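PDB 3APQ: DnaJ homolog subfamily C member 10 from Mus musculus, which acts as a disulfide reductase of the endoplasmic reticulum, helping proteins fold correctly and misfolded ones to be degraded. Local coordinates for residues A[21-26]-A[88-93]. Residues are numbered along the deposited sequence; the frame is centred on the assembly and turned at random.
Sequences QAFKKL and YDFGIY
Q21, F23 and K24 on one side of helix 16-30 meet F90 and G91 of the loop that follows helix 83-88. The backbones stay well apart: the closest CA pair is Q21 with G91, at 7.5 Å, and K24 lies almost as near F90. Side chains and one water therefore span the gap.

F90 buries the most surface of any residue here. Its CG is anti to the backbone N (chi1 -177°), which extends the ring to the helix. The F23 ring turns its edge toward the face of F90 in an offset edge-to-face pair, centroids 5.6 Å apart and planes at 67°. F23 CD2 comes within 3.6 Å of F90 CZ. Beside it, the aliphatic part of K24 runs past F90 in the reverse direction, with K24 CB 4.0 Å from F90 CD2. The K24 chain turns about its CG-CD bond and takes its amine to a water. That water accepts from K24 NZ (2.7 Å) and Q21 NE2 (2.9 Å) and probably donates to F90 O, 3.0 Å from the water oxygen. Q21 NE2 also hydrogen-bonds D94 OD2, farther along the same loop.

Y52 of helix 41-55 stacks on F23 and also meets the ring of F90. An alanine in place of F90 would probably leave the edge of F23 and the methylenes of K24 without their aromatic partner and open a gap beside Y52.

D89 OD2 hydrogen-bonds G125 N and I92 O hydrogen-bonds R137 NH2, both in the thioredoxin domain. The arrangement is a small aromatic cluster at a domain junction, where the linker packs on a J-domain helix and continues to the first thioredoxin domain.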
ATOM      1  N   GLN A  21       8.717  -0.872   5.461  1.00 13.31           N
ATOM      2  CA  GLN A  21       9.878  -0.010   5.552  1.00 15.08           C
ATOM      3  C   GLN A  21      11.118  -0.802   6.016  1.00 16.25           C
ATOM      4  O   GLN A  21      12.251  -0.590   5.480  1.00 17.93           O
ATOM      5  CB  GLN A  21       9.573   1.224   6.369  1.00 15.01           C
ATOM      6  CG  GLN A  21       8.525   2.111   5.543  1.00 19.41           C
ATOM      7  CD  GLN A  21       9.018   2.327   4.061  1.00 25.88           C
ATOM      8  OE1 GLN A  21      10.095   2.908   3.867  1.00 24.35           O
ATOM      9  NE2 GLN A  21       8.274   1.788   3.038  1.00 21.55           N
ATOM     10  N   ALA A  22      10.917  -1.745   6.933  1.00 15.07           N
ATOM     11  CA  ALA A  22      12.072  -2.454   7.459  1.00 15.65           C
ATOM     12  C   ALA A  22      12.596  -3.381   6.379  1.00 15.31           C
ATOM     13  O   ALA A  22      13.800  -3.470   6.185  1.00 16.09           O
ATOM     14  CB  ALA A  22      11.722  -3.248   8.710  1.00 16.56           C
ATOM     15  N   PHE A  23      11.677  -4.101   5.753  1.00 14.91           N
ATOM     16  CA  PHE A  23      11.987  -4.989   4.601  1.00 15.62           C
ATOM     17  C   PHE A  23      12.682  -4.209   3.474  1.00 17.20           C
ATOM     18  O   PHE A  23      13.709  -4.650   2.952  1.00 17.00           O
ATOM     19  CB  PHE A  23      10.707  -5.733   4.137  1.00 16.90           C
ATOM     20  CG  PHE A  23      10.864  -6.500   2.852  1.00 16.41           C
ATOM     21  CD1 PHE A  23      11.674  -7.623   2.778  1.00 23.90           C
ATOM     22  CD2 PHE A  23      10.241  -6.043   1.706  1.00 22.24           C
ATOM     23  CE1 PHE A  23      11.842  -8.311   1.537  1.00 23.01           C
ATOM     24  CE2 PHE A  23      10.379  -6.722   0.470  1.00 24.87           C
ATOM     25  CZ  PHE A  23      11.192  -7.852   0.388  1.00 23.93           C
ATOM     26  N   LYS A  24      12.128  -3.061   3.072  1.00 15.79           N
ATOM     27  CA  LYS A  24      12.761  -2.253   2.020  1.00 17.78           C
ATOM     28  C   LYS A  24      14.214  -1.883   2.303  1.00 18.75           C
ATOM     29  O   LYS A  24      15.086  -1.986   1.424  1.00 19.13           O
ATOM     30  CB  LYS A  24      11.947  -0.985   1.750  1.00 17.12           C
ATOM     31  CG  LYS A  24      12.522  -0.170   0.582  1.00 20.83           C
ATOM     32  CD  LYS A  24      11.606   1.010   0.286  1.00 24.64           C
ATOM     33  CE  LYS A  24      12.025   2.281   0.915  1.00 25.28           C
ATOM     34  NZ  LYS A  24      11.478   3.421   0.053  1.00 27.97           N
ATOM     35  N   LYS A  25      14.507  -1.486   3.522  1.00 17.68           N
ATOM     36  CA  LYS A  25      15.839  -1.112   3.895  1.00 19.89           C
ATOM     37  C   LYS A  25      16.842  -2.300   3.702  1.00 19.51           C
ATOM     38  O   LYS A  25      17.998  -2.118   3.224  1.00 20.39           O
ATOM     39  CB  LYS A  25      15.781  -0.611   5.346  1.00 21.19           C
ATOM     40  CG  LYS A  25      17.127  -0.337   6.017  1.00 26.49           C
ATOM     41  CD  LYS A  25      16.896  -0.110   7.520  1.00 34.90           C
ATOM     42  CE  LYS A  25      17.937  -0.820   8.366  1.00 38.47           C
ATOM     43  NZ  LYS A  25      18.031  -2.310   8.093  1.00 40.08           N
ATOM     44  N   LEU A  26      16.386  -3.477   4.093  1.00 17.97           N
ATOM     45  CA  LEU A  26      17.127  -4.711   3.962  0.70 20.77           C
ATOM     46  C   LEU A  26      17.357  -4.966   2.463  1.00 20.42           C
ATOM     47  O   LEU A  26      18.475  -5.217   2.016  1.00 21.08           O
ATOM     48  CB  LEU A  26      16.339  -5.884   4.622  0.70 20.14           C
ATOM     49  CG  LEU A  26      16.489  -6.121   6.126  0.70 21.76           C
ATOM     50  CD1 LEU A  26      16.401  -4.852   6.861  0.70 26.19           C
ATOM     51  CD2 LEU A  26      15.524  -7.121   6.760  0.70 20.74           C
ATOM     52  N   TYR A  88      11.953   2.060  -6.146  1.00 17.35           N
ATOM     53  CA  TYR A  88      11.060   3.068  -6.679  1.00 17.48           C
ATOM     54  C   TYR A  88       9.580   2.634  -6.735  1.00 18.50           C
ATOM     55  O   TYR A  88       8.730   3.498  -6.920  1.00 18.41           O
ATOM     56  CB  TYR A  88      11.466   3.467  -8.092  1.00 18.72           C
ATOM     57  CG  TYR A  88      12.812   4.175  -8.167  1.00 17.28           C
ATOM     58  CD1 TYR A  88      12.965   5.487  -7.677  1.00 22.26           C
ATOM     59  CD2 TYR A  88      13.907   3.537  -8.689  1.00 17.10           C
ATOM     60  CE1 TYR A  88      14.239   6.163  -7.752  1.00 20.44           C
ATOM     61  CE2 TYR A  88      15.200   4.185  -8.767  1.00 19.57           C
ATOM     62  CZ  TYR A  88      15.335   5.500  -8.289  1.00 21.67           C
ATOM     63  OH  TYR A  88      16.558   6.163  -8.347  1.00 20.66           O
ATOM     64  N   ASP A  89       9.292   1.330  -6.573  1.00 18.22           N
ATOM     65  CA  ASP A  89       7.916   0.842  -6.865  1.00 18.11           C
ATOM     66  C   ASP A  89       7.281   0.057  -5.713  1.00 17.16           C
ATOM     67  O   ASP A  89       6.386  -0.770  -5.936  1.00 15.66           O
ATOM     68  CB  ASP A  89       7.899  -0.033  -8.140  1.00 16.23           C
ATOM     69  CG  ASP A  89       6.517  -0.012  -8.852  1.00 20.37           C
ATOM     70  OD1 ASP A  89       5.637   0.839  -8.562  1.00 22.07           O
ATOM     71  OD2 ASP A  89       6.295  -0.870  -9.695  1.00 23.75           O
ATOM     72  N   PHE A  90       7.773   0.319  -4.508  1.00 16.75           N
ATOM     73  CA  PHE A  90       7.429  -0.471  -3.329  1.00 16.21           C
ATOM     74  C   PHE A  90       7.061   0.475  -2.176  1.00 16.77           C
ATOM     75  O   PHE A  90       7.813   1.401  -1.887  1.00 16.74           O
ATOM     76  CB  PHE A  90       8.616  -1.360  -2.953  1.00 16.63           C
ATOM     77  CG  PHE A  90       8.316  -2.246  -1.808  1.00 18.43           C
ATOM     78  CD1 PHE A  90       7.524  -3.387  -1.979  1.00 18.37           C
ATOM     79  CD2 PHE A  90       8.747  -1.902  -0.522  1.00 21.29           C
ATOM     80  CE1 PHE A  90       7.234  -4.227  -0.890  1.00 21.29           C
ATOM     81  CE2 PHE A  90       8.455  -2.717   0.590  1.00 20.28           C
ATOM     82  CZ  PHE A  90       7.699  -3.897   0.405  1.00 21.51           C
ATOM     83  N   GLY A  91       5.904   0.258  -1.551  1.00 15.58           N
ATOM     84  CA  GLY A  91       5.466   1.121  -0.431  1.00 15.92           C
ATOM     85  C   GLY A  91       5.430   2.584  -0.833  1.00 16.33           C
ATOM     86  O   GLY A  91       5.949   3.452  -0.126  1.00 15.31           O
ATOM     87  N   ILE A  92       4.838   2.844  -2.004  1.00 15.59           N
ATOM     88  CA  ILE A  92       4.916   4.141  -2.675  1.00 18.22           C
ATOM     89  C   ILE A  92       4.665   5.329  -1.765  1.00 15.50           C
ATOM     90  O   ILE A  92       5.328   6.369  -1.880  1.00 14.28           O
ATOM     91  CB  ILE A  92       3.786   4.202  -3.855  1.00 18.34           C
ATOM     92  CG1 ILE A  92       4.209   3.246  -4.966  1.00 26.85           C
ATOM     93  CG2 ILE A  92       3.658   5.534  -4.487  1.00 22.88           C
ATOM     94  CD1 ILE A  92       5.772   3.256  -5.174  1.00 25.32           C
ATOM     95  N   TYR A  93       3.641   5.209  -0.938  1.00 13.72           N
ATOM     96  CA  TYR A  93       3.231   6.392  -0.162  1.00 13.15           C
ATOM     97  C   TYR A  93       3.598   6.320   1.285  1.00 13.84           C
ATOM     98  O   TYR A  93       3.056   7.113   2.035  1.00 12.23           O
ATOM     99  CB  TYR A  93       1.704   6.643  -0.297  1.00 13.33           C
ATOM    100  CG  TYR A  93       1.333   7.025  -1.737  1.00 12.46           C
ATOM    101  CD1 TYR A  93       1.830   8.197  -2.339  1.00 14.34           C
ATOM    102  CD2 TYR A  93       0.510   6.180  -2.501  1.00 16.23           C
ATOM    103  CE1 TYR A  93       1.487   8.542  -3.661  1.00 14.23           C
ATOM    104  CE2 TYR A  93       0.211   6.487  -3.816  1.00 13.49           C
ATOM    105  CZ  TYR A  93       0.694   7.681  -4.377  1.00 16.37           C
ATOM    106  OH  TYR A  93       0.363   7.956  -5.669  1.00 13.19           O
TER
HETATM  107  O   HOH W   1       8.845   2.928   0.447  1.00 17.15           O